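PDB 4AZI: beta-n-acetylhexosaminidase from Streptococcus pneumoniae, which is one of the tandem family 20 catalytic modules of StrH, which probably removes terminal beta-linked N-acetylglucosamine from glycans. Local coordinates for residues 279-284 against 343-348; 11-16 against 28-33; 22-27 against 98-103. The protein carries 2 engineered substitutions. One frame throughout, in Å; residues are numbered along the deposited sequence.

Contact 1 (279-284 against 343-348). With OAN (O-(2-acetamido-2-deoxy D-glucopyranosylidene) amino-N-phenylcarbamate), chain C.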
loop_
_atom_site.group_PDB
_atom_site.type_symbol
_atom_site.label_atom_id
_atom_site.label_comp_id
_atom_site.label_asym_id
_atom_site.label_seq_id
_atom_site.Cartn_x
_atom_site.Cartn_y
_atom_site.Cartn_z
ATOM N N TRP A 279 -12.901 4.060 4.572
ATOM C CA TRP A 279 -12.936 2.819 3.792
ATOM C C TRP A 279 -12.142 1.660 4.384
ATOM O O TRP A 279 -11.916 0.655 3.703
ATOM C CB TRP A 279 -12.518 3.096 2.338
ATOM C CG TRP A 279 -13.303 4.216 1.679
ATOM C CD1 TRP A 279 -14.675 4.435 1.733
ATOM C CD2 TRP A 279 -12.781 5.302 0.832
ATOM N NE1 TRP A 279 -15.022 5.557 1.017
ATOM C CE2 TRP A 279 -13.938 6.119 0.449
ATOM C CE3 TRP A 279 -11.515 5.673 0.382
ATOM C CZ2 TRP A 279 -13.809 7.252 -0.354
ATOM C CZ3 TRP A 279 -11.397 6.816 -0.422
ATOM C CH2 TRP A 279 -12.520 7.578 -0.790
ATOM N N TYR A 280 -11.723 1.777 5.646
ATOM C CA TYR A 280 -10.935 0.727 6.318
ATOM C C TYR A 280 -11.810 -0.475 6.711
ATOM O O TYR A 280 -12.937 -0.295 7.170
ATOM C CB TYR A 280 -10.276 1.283 7.588
ATOM C CG TYR A 280 -8.979 2.055 7.400
ATOM C CD1 TYR A 280 -8.538 2.444 6.132
ATOM C CD2 TYR A 280 -8.203 2.412 8.502
ATOM C CE1 TYR A 280 -7.352 3.159 5.967
ATOM C CE2 TYR A 280 -7.021 3.123 8.348
ATOM C CZ TYR A 280 -6.591 3.482 7.082
ATOM O OH TYR A 280 -5.406 4.185 6.927
ATOM N N TYR A 281 -11.280 -1.684 6.541
ATOM C CA TYR A 281 -11.894 -2.900 7.103
ATOM C C TYR A 281 -10.842 -3.798 7.744
ATOM O O TYR A 281 -9.856 -4.150 7.097
ATOM C CB TYR A 281 -12.673 -3.702 6.055
ATOM C CG TYR A 281 -13.163 -5.047 6.584
ATOM C CD1 TYR A 281 -13.982 -5.118 7.719
ATOM C CD2 TYR A 281 -12.790 -6.247 5.966
ATOM C CE1 TYR A 281 -14.418 -6.339 8.216
ATOM C CE2 TYR A 281 -13.228 -7.478 6.455
ATOM C CZ TYR A 281 -14.045 -7.515 7.581
ATOM O OH TYR A 281 -14.487 -8.727 8.080
ATOM N N ILE A 282 -11.066 -4.155 9.010
ATOM C CA ILE A 282 -10.205 -5.088 9.740
ATOM C C ILE A 282 -10.864 -6.457 9.659
ATOM O O ILE A 282 -12.035 -6.603 10.029
ATOM C CB ILE A 282 -10.025 -4.667 11.226
ATOM C CG1 ILE A 282 -9.289 -3.318 11.329
ATOM C CG2 ILE A 282 -9.280 -5.738 12.017
ATOM C CD1 ILE A 282 -9.469 -2.614 12.666
ATOM N N LEU A 283 -10.124 -7.450 9.166
ATOM C CA LEU A 283 -10.646 -8.815 9.044
ATOM C C LEU A 283 -11.285 -9.273 10.353
ATOM O O LEU A 283 -10.660 -9.199 11.418
ATOM C CB LEU A 283 -9.542 -9.801 8.637
ATOM C CG LEU A 283 -8.699 -9.575 7.375
ATOM C CD1 LEU A 283 -7.784 -10.777 7.146
ATOM C CD2 LEU A 283 -9.553 -9.312 6.142
ATOM N N GLY A 284 -12.537 -9.720 10.264
ATOM C CA GLY A 284 -13.277 -10.236 11.417
ATOM C C GLY A 284 -13.904 -9.195 12.330
ATOM O O GLY A 284 -14.560 -9.547 13.314
ATOM N N PHE A 343 -14.190 -8.838 -1.465
ATOM C CA PHE A 343 -14.751 -8.691 -2.806
ATOM C C PHE A 343 -16.015 -7.834 -2.789
ATOM O O PHE A 343 -16.194 -6.983 -3.662
ATOM C CB PHE A 343 -15.016 -10.066 -3.439
ATOM C CG PHE A 343 -13.775 -10.767 -3.942
ATOM C CD1 PHE A 343 -12.498 -10.306 -3.618
ATOM C CD2 PHE A 343 -13.887 -11.915 -4.725
ATOM C CE1 PHE A 343 -11.363 -10.957 -4.082
ATOM C CE2 PHE A 343 -12.753 -12.573 -5.193
ATOM C CZ PHE A 343 -11.490 -12.094 -4.870
ATOM N N GLU A 344 -16.880 -8.036 -1.798
ATOM C CA GLU A 344 -18.066 -7.180 -1.676
ATOM C C GLU A 344 -17.676 -5.713 -1.436
ATOM O O GLU A 344 -18.252 -4.801 -2.035
ATOM C CB GLU A 344 -19.016 -7.669 -0.579
ATOM C CG GLU A 344 -20.312 -6.865 -0.528
ATOM C CD GLU A 344 -21.200 -7.200 0.657
ATOM O OE1 GLU A 344 -20.809 -8.040 1.494
ATOM O OE2 GLU A 344 -22.294 -6.606 0.752
ATOM N N LEU A 345 -16.692 -5.497 -0.567
ATOM C CA LEU A 345 -16.221 -4.147 -0.269
ATOM C C LEU A 345 -15.630 -3.484 -1.518
ATOM O O LEU A 345 -15.976 -2.346 -1.841
ATOM C CB LEU A 345 -15.211 -4.173 0.888
ATOM C CG LEU A 345 -14.731 -2.857 1.506
ATOM C CD1 LEU A 345 -15.879 -1.933 1.880
ATOM C CD2 LEU A 345 -13.868 -3.146 2.727
ATOM N N MET A 346 -14.760 -4.214 -2.220
ATOM C CA MET A 346 -14.187 -3.751 -3.479
ATOM C C MET A 346 -15.248 -3.426 -4.524
ATOM O O MET A 346 -15.155 -2.404 -5.191
ATOM C CB MET A 346 -13.216 -4.783 -4.051
ATOM C CG MET A 346 -11.919 -4.907 -3.277
ATOM S SD MET A 346 -10.932 -6.283 -3.870
ATOM C CE MET A 346 -10.359 -5.634 -5.441
ATOM N N THR A 347 -16.239 -4.307 -4.666
ATOM C CA THR A 347 -17.305 -4.140 -5.655
ATOM C C THR A 347 -18.152 -2.898 -5.358
ATOM O O THR A 347 -18.455 -2.119 -6.266
ATOM C CB THR A 347 -18.197 -5.403 -5.734
ATOM O OG1 THR A 347 -17.382 -6.538 -6.052
ATOM C CG2 THR A 347 -19.285 -5.251 -6.791
ATOM N N ALA A 348 -18.508 -2.714 -4.087
ATOM C CA ALA A 348 -19.274 -1.546 -3.643
ATOM C C ALA A 348 -18.590 -0.212 -3.983
ATOM O O ALA A 348 -19.232 0.701 -4.504
ATOM C CB ALA A 348 -19.561 -1.638 -2.152
HETATM C CAH OAN C . -1.909 4.193 8.459
HETATM C CAG OAN C . -2.873 3.294 9.248
HETATM O OAN OAN C . -4.026 3.147 8.869
HETATM N NAI OAN C . -2.361 2.727 10.342
HETATM C CAB OAN C . -3.097 1.816 11.244
HETATM C CAC OAN C . -3.061 0.394 10.680
HETATM O OAJ OAN C . -1.823 -0.229 11.045
HETATM C CAD OAN C . -4.227 -0.435 11.198
HETATM O OAK OAN C . -4.101 -1.739 10.649
HETATM C CAE OAN C . -5.547 0.197 10.731
HETATM C CAF OAN C . -6.810 -0.513 11.227
HETATM O OAM OAN C . -6.913 -0.409 12.651
HETATM O OAL OAN C . -5.658 1.601 11.090
HETATM C CAA OAN C . -4.546 2.287 11.496
HETATM N NAY OAN C . -4.751 3.423 12.126
HETATM O OAQ OAN C . -6.054 3.775 12.318
HETATM C CAP OAN C . -6.283 4.499 13.454
HETATM O OAR OAN C . -7.414 4.928 13.686
HETATM N NAO OAN C . -5.233 4.694 14.266
HETATM C CAS OAN C . -5.247 5.411 15.401
HETATM C CAT OAN C . -4.276 6.399 15.563
HETATM C CAU OAN C . -4.239 7.172 16.723
HETATM C CAV OAN C . -5.180 6.962 17.729
HETATM C CAW OAN C . -6.158 5.970 17.577
HETATM C CAX OAN C . -6.193 5.192 16.416
#

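Contact 2 (11-16 against 28-33)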
loop_
_atom_site.group_PDB
_atom_site.type_symbol
_atom_site.label_atom_id
_atom_site.label_comp_id
_atom_site.label_asym_id
_atom_site.label_seq_id
_atom_site.Cartn_x
_atom_site.Cartn_y
_atom_site.Cartn_z
ATOM N N LYS A 11 -6.899 3.838 -8.751
ATOM C CA LYS A 11 -7.907 3.146 -7.934
ATOM C C LYS A 11 -7.237 1.945 -7.288
ATOM O O LYS A 11 -6.856 0.977 -7.964
ATOM C CB LYS A 11 -9.115 2.694 -8.761
ATOM C CG LYS A 11 -10.102 3.802 -9.130
ATOM C CD LYS A 11 -9.644 4.661 -10.303
ATOM C CE LYS A 11 -9.227 3.809 -11.491
ATOM N NZ LYS A 11 -9.051 4.640 -12.715
ATOM N N VAL A 12 -7.080 2.015 -5.974
ATOM C CA VAL A 12 -6.178 1.100 -5.286
ATOM C C VAL A 12 -6.904 0.287 -4.211
ATOM O O VAL A 12 -7.731 0.819 -3.469
ATOM C CB VAL A 12 -4.972 1.858 -4.680
ATOM C CG1 VAL A 12 -3.906 0.887 -4.187
ATOM C CG2 VAL A 12 -4.354 2.795 -5.711
ATOM N N ILE A 13 -6.605 -1.009 -4.173
ATOM C CA ILE A 13 -6.982 -1.882 -3.065
ATOM C C ILE A 13 -5.715 -2.206 -2.265
ATOM O O ILE A 13 -4.712 -2.659 -2.825
ATOM C CB ILE A 13 -7.753 -3.162 -3.547
ATOM C CG1 ILE A 13 -8.100 -4.097 -2.380
ATOM C CG2 ILE A 13 -7.007 -3.898 -4.656
ATOM C CD1 ILE A 13 -9.016 -3.477 -1.337
ATOM N N SER A 14 -5.747 -1.926 -0.966
ATOM C CA SER A 14 -4.609 -2.213 -0.085
ATOM C C SER A 14 -4.872 -3.484 0.716
ATOM O O SER A 14 -5.976 -3.673 1.221
ATOM C CB SER A 14 -4.317 -1.035 0.853
ATOM O OG SER A 14 -3.244 -1.326 1.739
ATOM N N ILE A 15 -3.850 -4.338 0.816
ATOM C CA ILE A 15 -3.922 -5.606 1.548
ATOM C C ILE A 15 -2.757 -5.704 2.550
ATOM O O ILE A 15 -1.580 -5.688 2.161
ATOM C CB ILE A 15 -3.892 -6.831 0.585
ATOM C CG1 ILE A 15 -5.105 -6.860 -0.377
ATOM C CG2 ILE A 15 -3.729 -8.138 1.347
ATOM C CD1 ILE A 15 -6.477 -7.061 0.258
ATOM N N ASP A 16 -3.102 -5.808 3.831
ATOM C CA ASP A 16 -2.134 -5.942 4.923
ATOM C C ASP A 16 -1.579 -7.372 4.962
ATOM O O ASP A 16 -2.009 -8.205 5.766
ATOM C CB ASP A 16 -2.818 -5.545 6.255
ATOM C CG ASP A 16 -1.868 -5.510 7.461
ATOM O OD1 ASP A 16 -0.638 -5.695 7.321
ATOM O OD2 ASP A 16 -2.380 -5.298 8.584
ATOM N N LYS A 28 -3.189 -13.284 -6.268
ATOM C CA LYS A 28 -3.571 -13.346 -7.681
ATOM C C LYS A 28 -5.081 -13.164 -7.844
ATOM O O LYS A 28 -5.518 -12.431 -8.725
ATOM C CB LYS A 28 -3.124 -14.667 -8.324
ATOM C CG LYS A 28 -1.648 -14.743 -8.701
ATOM C CD LYS A 28 -1.291 -16.134 -9.228
ATOM C CE LYS A 28 -0.367 -16.071 -10.433
ATOM N NZ LYS A 28 -0.075 -17.410 -11.046
ATOM N N ARG A 29 -5.871 -13.826 -6.997
ATOM C CA ARG A 29 -7.332 -13.662 -6.995
ATOM C C ARG A 29 -7.793 -12.228 -6.710
ATOM O O ARG A 29 -8.759 -11.746 -7.310
ATOM C CB ARG A 29 -7.979 -14.608 -5.989
ATOM C CG ARG A 29 -8.011 -16.056 -6.433
ATOM C CD ARG A 29 -9.335 -16.677 -6.045
ATOM N NE ARG A 29 -10.403 -16.250 -6.957
ATOM C CZ ARG A 29 -11.704 -16.452 -6.763
ATOM N NH1 ARG A 29 -12.137 -17.080 -5.677
ATOM N NH2 ARG A 29 -12.581 -16.024 -7.663
ATOM N N ILE A 30 -7.114 -11.567 -5.774
ATOM C CA ILE A 30 -7.327 -10.139 -5.511
ATOM C C ILE A 30 -7.031 -9.294 -6.763
ATOM O O ILE A 30 -7.822 -8.419 -7.123
ATOM C CB ILE A 30 -6.487 -9.659 -4.297
ATOM C CG1 ILE A 30 -7.060 -10.244 -2.997
ATOM C CG2 ILE A 30 -6.403 -8.129 -4.244
ATOM C CD1 ILE A 30 -6.122 -10.182 -1.808
ATOM N N VAL A 31 -5.896 -9.568 -7.415
ATOM C CA VAL A 31 -5.517 -8.937 -8.692
ATOM C C VAL A 31 -6.626 -9.109 -9.744
ATOM O O VAL A 31 -7.031 -8.138 -10.392
ATOM C CB VAL A 31 -4.179 -9.521 -9.232
ATOM C CG1 VAL A 31 -3.992 -9.217 -10.713
ATOM C CG2 VAL A 31 -2.998 -8.993 -8.431
ATOM N N ASP A 32 -7.104 -10.349 -9.879
ATOM C CA ASP A 32 -8.225 -10.716 -10.758
ATOM C C ASP A 32 -9.475 -9.896 -10.488
ATOM O O ASP A 32 -10.079 -9.348 -11.412
ATOM C CB ASP A 32 -8.596 -12.195 -10.562
ATOM C CG ASP A 32 -7.580 -13.143 -11.152
ATOM O OD1 ASP A 32 -6.685 -12.685 -11.889
ATOM O OD2 ASP A 32 -7.697 -14.358 -10.883
ATOM N N LYS A 33 -9.871 -9.846 -9.217
ATOM C CA LYS A 33 -11.043 -9.094 -8.801
ATOM C C LYS A 33 -10.856 -7.603 -9.021
ATOM O O LYS A 33 -11.797 -6.925 -9.406
ATOM C CB LYS A 33 -11.389 -9.370 -7.334
ATOM C CG LYS A 33 -12.799 -8.955 -6.948
ATOM C CD LYS A 33 -13.839 -9.768 -7.708
ATOM C CE LYS A 33 -15.250 -9.311 -7.393
ATOM N NZ LYS A 33 -16.259 -10.070 -8.195
#

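Contact 3 (22-27 against 98-103)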
loop_
_atom_site.group_PDB
_atom_site.type_symbol
_atom_site.label_atom_id
_atom_site.label_comp_id
_atom_site.label_asym_id
_atom_site.label_seq_id
_atom_site.Cartn_x
_atom_site.Cartn_y
_atom_site.Cartn_z
ATOM N N PHE A 22 -0.605 -14.115 3.284
ATOM C CA PHE A 22 -1.485 -14.377 2.147
ATOM C C PHE A 22 -0.699 -15.221 1.148
ATOM O O PHE A 22 0.455 -14.911 0.846
ATOM C CB PHE A 22 -1.927 -13.073 1.463
ATOM C CG PHE A 22 -3.004 -12.317 2.197
ATOM C CD1 PHE A 22 -2.698 -11.532 3.301
ATOM C CD2 PHE A 22 -4.329 -12.368 1.767
ATOM C CE1 PHE A 22 -3.690 -10.834 3.979
ATOM C CE2 PHE A 22 -5.326 -11.670 2.443
ATOM C CZ PHE A 22 -5.001 -10.899 3.551
ATOM N N THR A 23 -1.305 -16.284 0.631
ATOM C CA THR A 23 -0.621 -17.102 -0.367
ATOM C C THR A 23 -0.604 -16.351 -1.683
ATOM O O THR A 23 -1.466 -15.499 -1.928
ATOM C CB THR A 23 -1.324 -18.460 -0.613
ATOM O OG1 THR A 23 -2.559 -18.233 -1.297
ATOM C CG2 THR A 23 -1.579 -19.197 0.692
ATOM N N LEU A 24 0.363 -16.673 -2.537
ATOM C CA LEU A 24 0.415 -16.097 -3.877
ATOM C C LEU A 24 -0.912 -16.252 -4.629
ATOM O O LEU A 24 -1.367 -15.307 -5.266
ATOM C CB LEU A 24 1.600 -16.659 -4.683
ATOM C CG LEU A 24 1.701 -16.357 -6.184
ATOM C CD1 LEU A 24 1.872 -14.869 -6.471
ATOM C CD2 LEU A 24 2.837 -17.167 -6.798
ATOM N N ASN A 25 -1.539 -17.426 -4.551
ATOM C CA ASN A 25 -2.837 -17.617 -5.198
ATOM C C ASN A 25 -3.938 -16.707 -4.654
ATOM O O ASN A 25 -4.795 -16.254 -5.409
ATOM C CB ASN A 25 -3.277 -19.085 -5.161
ATOM C CG ASN A 25 -2.556 -19.932 -6.197
ATOM O OD1 ASN A 25 -2.101 -19.425 -7.224
ATOM N ND2 ASN A 25 -2.437 -21.229 -5.930
ATOM N N GLN A 26 -3.908 -16.431 -3.349
ATOM C CA GLN A 26 -4.872 -15.515 -2.755
ATOM C C GLN A 26 -4.697 -14.112 -3.332
ATOM O O GLN A 26 -5.680 -13.441 -3.635
ATOM C CB GLN A 26 -4.766 -15.503 -1.226
ATOM C CG GLN A 26 -5.456 -16.684 -0.556
ATOM C CD GLN A 26 -5.163 -16.776 0.931
ATOM O OE1 GLN A 26 -4.053 -16.500 1.376
ATOM N NE2 GLN A 26 -6.163 -17.181 1.708
ATOM N N LEU A 27 -3.446 -13.695 -3.512
ATOM C CA LEU A 27 -3.146 -12.356 -4.017
ATOM C C LEU A 27 -3.461 -12.225 -5.506
ATOM O O LEU A 27 -3.983 -11.196 -5.939
ATOM C CB LEU A 27 -1.705 -11.968 -3.689
ATOM C CG LEU A 27 -1.412 -11.984 -2.177
ATOM C CD1 LEU A 27 0.080 -11.979 -1.882
ATOM C CD2 LEU A 27 -2.119 -10.843 -1.457
ATOM N N THR A 98 7.759 -11.736 -7.755
ATOM C CA THR A 98 8.086 -11.496 -9.170
ATOM C C THR A 98 6.912 -11.940 -10.058
ATOM O O THR A 98 6.481 -11.193 -10.942
ATOM C CB THR A 98 9.403 -12.200 -9.590
ATOM O OG1 THR A 98 10.461 -11.794 -8.713
ATOM C CG2 THR A 98 9.791 -11.858 -11.028
ATOM N N GLU A 99 6.387 -13.135 -9.791
ATOM C CA GLU A 99 5.235 -13.677 -10.519
ATOM C C GLU A 99 3.958 -12.851 -10.325
ATOM O O GLU A 99 3.192 -12.676 -11.271
ATOM C CB GLU A 99 4.979 -15.142 -10.134
ATOM C CG GLU A 99 3.694 -15.725 -10.721
ATOM C CD GLU A 99 3.604 -17.245 -10.635
ATOM O OE1 GLU A 99 4.450 -17.869 -9.958
ATOM O OE2 GLU A 99 2.686 -17.819 -11.253
ATOM N N LEU A 100 3.723 -12.361 -9.107
ATOM C CA LEU A 100 2.540 -11.528 -8.836
ATOM C C LEU A 100 2.594 -10.228 -9.642
ATOM O O LEU A 100 1.602 -9.818 -10.249
ATOM C CB LEU A 100 2.392 -11.239 -7.333
ATOM C CG LEU A 100 1.200 -10.396 -6.861
ATOM C CD1 LEU A 100 -0.131 -11.127 -7.052
ATOM C CD2 LEU A 100 1.391 -10.018 -5.400
ATOM N N ILE A 101 3.762 -9.596 -9.648
ATOM C CA ILE A 101 3.991 -8.375 -10.414
ATOM C C ILE A 101 3.806 -8.576 -11.928
ATOM O O ILE A 101 3.101 -7.804 -12.571
ATOM C CB ILE A 101 5.371 -7.770 -10.083
ATOM C CG1 ILE A 101 5.423 -7.388 -8.591
ATOM C CG2 ILE A 101 5.660 -6.564 -10.978
ATOM C CD1 ILE A 101 6.759 -6.844 -8.120
ATOM N N GLU A 102 4.423 -9.614 -12.493
ATOM C CA GLU A 102 4.216 -9.955 -13.904
ATOM C C GLU A 102 2.740 -10.210 -14.193
ATOM O O GLU A 102 2.199 -9.696 -15.177
ATOM C CB GLU A 102 4.999 -11.212 -14.304
ATOM C CG GLU A 102 6.426 -11.291 -13.801
ATOM C CD GLU A 102 7.460 -11.344 -14.907
ATOM O OE1 GLU A 102 7.360 -10.546 -15.865
ATOM O OE2 GLU A 102 8.385 -12.185 -14.804
ATOM N N TYR A 103 2.107 -11.022 -13.339
ATOM C CA TYR A 103 0.696 -11.416 -13.503
ATOM C C TYR A 103 -0.227 -10.207 -13.476
ATOM O O TYR A 103 -1.116 -10.070 -14.329
ATOM C CB TYR A 103 0.288 -12.406 -12.405
ATOM C CG TYR A 103 -1.133 -12.919 -12.498
ATOM C CD1 TYR A 103 -1.457 -13.976 -13.347
ATOM C CD2 TYR A 103 -2.155 -12.361 -11.719
ATOM C CE1 TYR A 103 -2.758 -14.458 -13.431
ATOM C CE2 TYR A 103 -3.460 -12.833 -11.799
ATOM C CZ TYR A 103 -3.756 -13.885 -12.656
ATOM O OH TYR A 103 -5.043 -14.371 -12.748
#

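Contact 1 (279-284 against 343-348)
Tyr281 and Leu345 make a small, buried, apolar contact between a strand of the TIM barrel and the helix outside it, close to the strand's C-terminal end, where the active site lies. The touch runs from CB of Tyr281 to CD2 of Leu345, 3.6 Å apart, and the same methyl also comes within 4.4 Å of the backbone O of Trp279. Leu345 points from the helix toward the strand, and with CG anti to its backbone N (chi1 -171°) it extends its branched end into this spot. Tyr281 meets the methyl through its CB: the bond from CA leads toward the helix, but the ring then turns away along the strand. The phenol's OH accepts a bond from the backbone N of Gly284 at 3.1 Å, moderately bent at 147°, and is also hydrogen-bonded to Glu341, so the far end of the ring is tied both to the turn after the strand and to the start of helix 339-352.

Side chains alternate along the strand, and the neighbours of Tyr281 serve the pocket. Tyr280 points away from the helix, and its OH donates a 2.6 Å hydrogen bond to the acetamido oxygen OAN of the bound inhibitor. CD1 of Ile282 lies 3.4 Å from the inhibitor's hydroxyl oxygen OAM. At its C-terminal end the strand therefore turns Tyr280 and Ile282 to the inhibitor and Tyr281 to the helical layer, as expected for a barrel strand.

Around this point Leu345 also packs on Leu326 and Ile328 of strand 321-329 and on Ile298 of helix 294-303, placing helix 339-352 over the two last barrel strands, with helix 24-37 along its other flank at Phe343, Met346 and Thr347.

Contact 2 (11-16 against 28-33)
Ile30 carries the whole of this contact from the helix side, reaching from helix 24-37 to two isoleucines on the outer surface of the first barrel strand. Its CB already points at the strand and there divides. The CG2 branch faces Ile13, whose own CG2 is 4.3 Å away, a loose approach. The other branch starts at CG1, set anti to the carbonyl carbon (chi1 -71°), and runs on nearly extended to CD1, the atom that meets Ile15. This methyl lies 3.8 Å from CG1 of Ile15 and meets CD1 of the same residue at an equal distance, so the two side chains reach toward each other tip to tip. Ile15 is folded back at its second torsion (chi2 -65°), which presents both its methylene and its terminal methyl to Ile30.

Ile13 and Ile15 are two residues apart and point the same way, toward the helix, while Ser14 between them turns away and hydrogen-bonds His43 through its OG. With three isoleucines as its touching residues, all of them buried, the contact is wholly aliphatic.

It joins the first two elements of the beta-alpha-beta unit made by strand 10-16, helix 24-37 and strand 41-45. On the strand side Ile13 continues onto Val42 of strand 41-45 and onto Leu326 and Ile328 of strand 321-329; on the helix side Val31 packs against helix 94-106.

Contact 3 (22-27 against 98-103)
Leu24 and Leu27, at the start of helix 24-37, pack against Leu100 of helix 94-106, and the apolar part of this contact rests on these three leucines. CD1 of Leu24 sits 3.8 Å from CB of Leu100, the two side chains sliding past each other in opposite directions. One turn further on, CB of Leu27 receives CD1 of Leu100, again at 3.8 Å, with CD2 of Leu100 close behind. Leu100 holds its CG anti to the backbone N (chi1 -179°), which carries both methyls across to the base of Leu27.

An apolar group also meets a charged one at the edge. CD2 of Leu24 lies 3.6 Å from OE1 of Glu99, whose extended chain crosses Leu24 at about a right angle. The carboxylate has a stronger partner beyond this contact: its OE2 forms a salt bridge with Lys28, a residue of the same helix that bears Leu24.

Hydrogen bonds fix the helix start itself. Gln26 N donates to Thr23 OG1 at 3.0 Å. In return Thr23 N donates to Gln26 OE1 at 2.9 Å and nearly straight (165°), reaching a lone pair in the plane of the amide carbonyl. This reciprocal pair gives the N-H groups of Thr23 and Gln26 their acceptors and should hold the amide of Gln26 in its rotation.

Such a capping box, with Thr23 as N-cap, is a classic helix-start motif. The leucine cluster beside it is the side-by-side packing of neighbouring helices in the outer layer of a TIM barrel.

How the contacts relate
Contacts 1 and 2 are buried and join a barrel strand to a covering helix, whereas contact 3 lies between two helices of the outer layer and is only partly buried. Helix 24-37 is common to contacts 2 and 3: its Ile30 faces inward to the strand, while Lys28 and Asp32 face helix 94-106, Asp32 through a probable hydrogen bond to Tyr103. Contact 2 also touches contact 1, Phe343 packing on Lys33 of the helix and Met346 on Ile13 of the strand. Across the strand-helix interfaces the chemistry is aliphatic or nearly so; between the helices leucine packing is joined by charged groups. Contact 1 alone includes residues that line the inhibitor pocket.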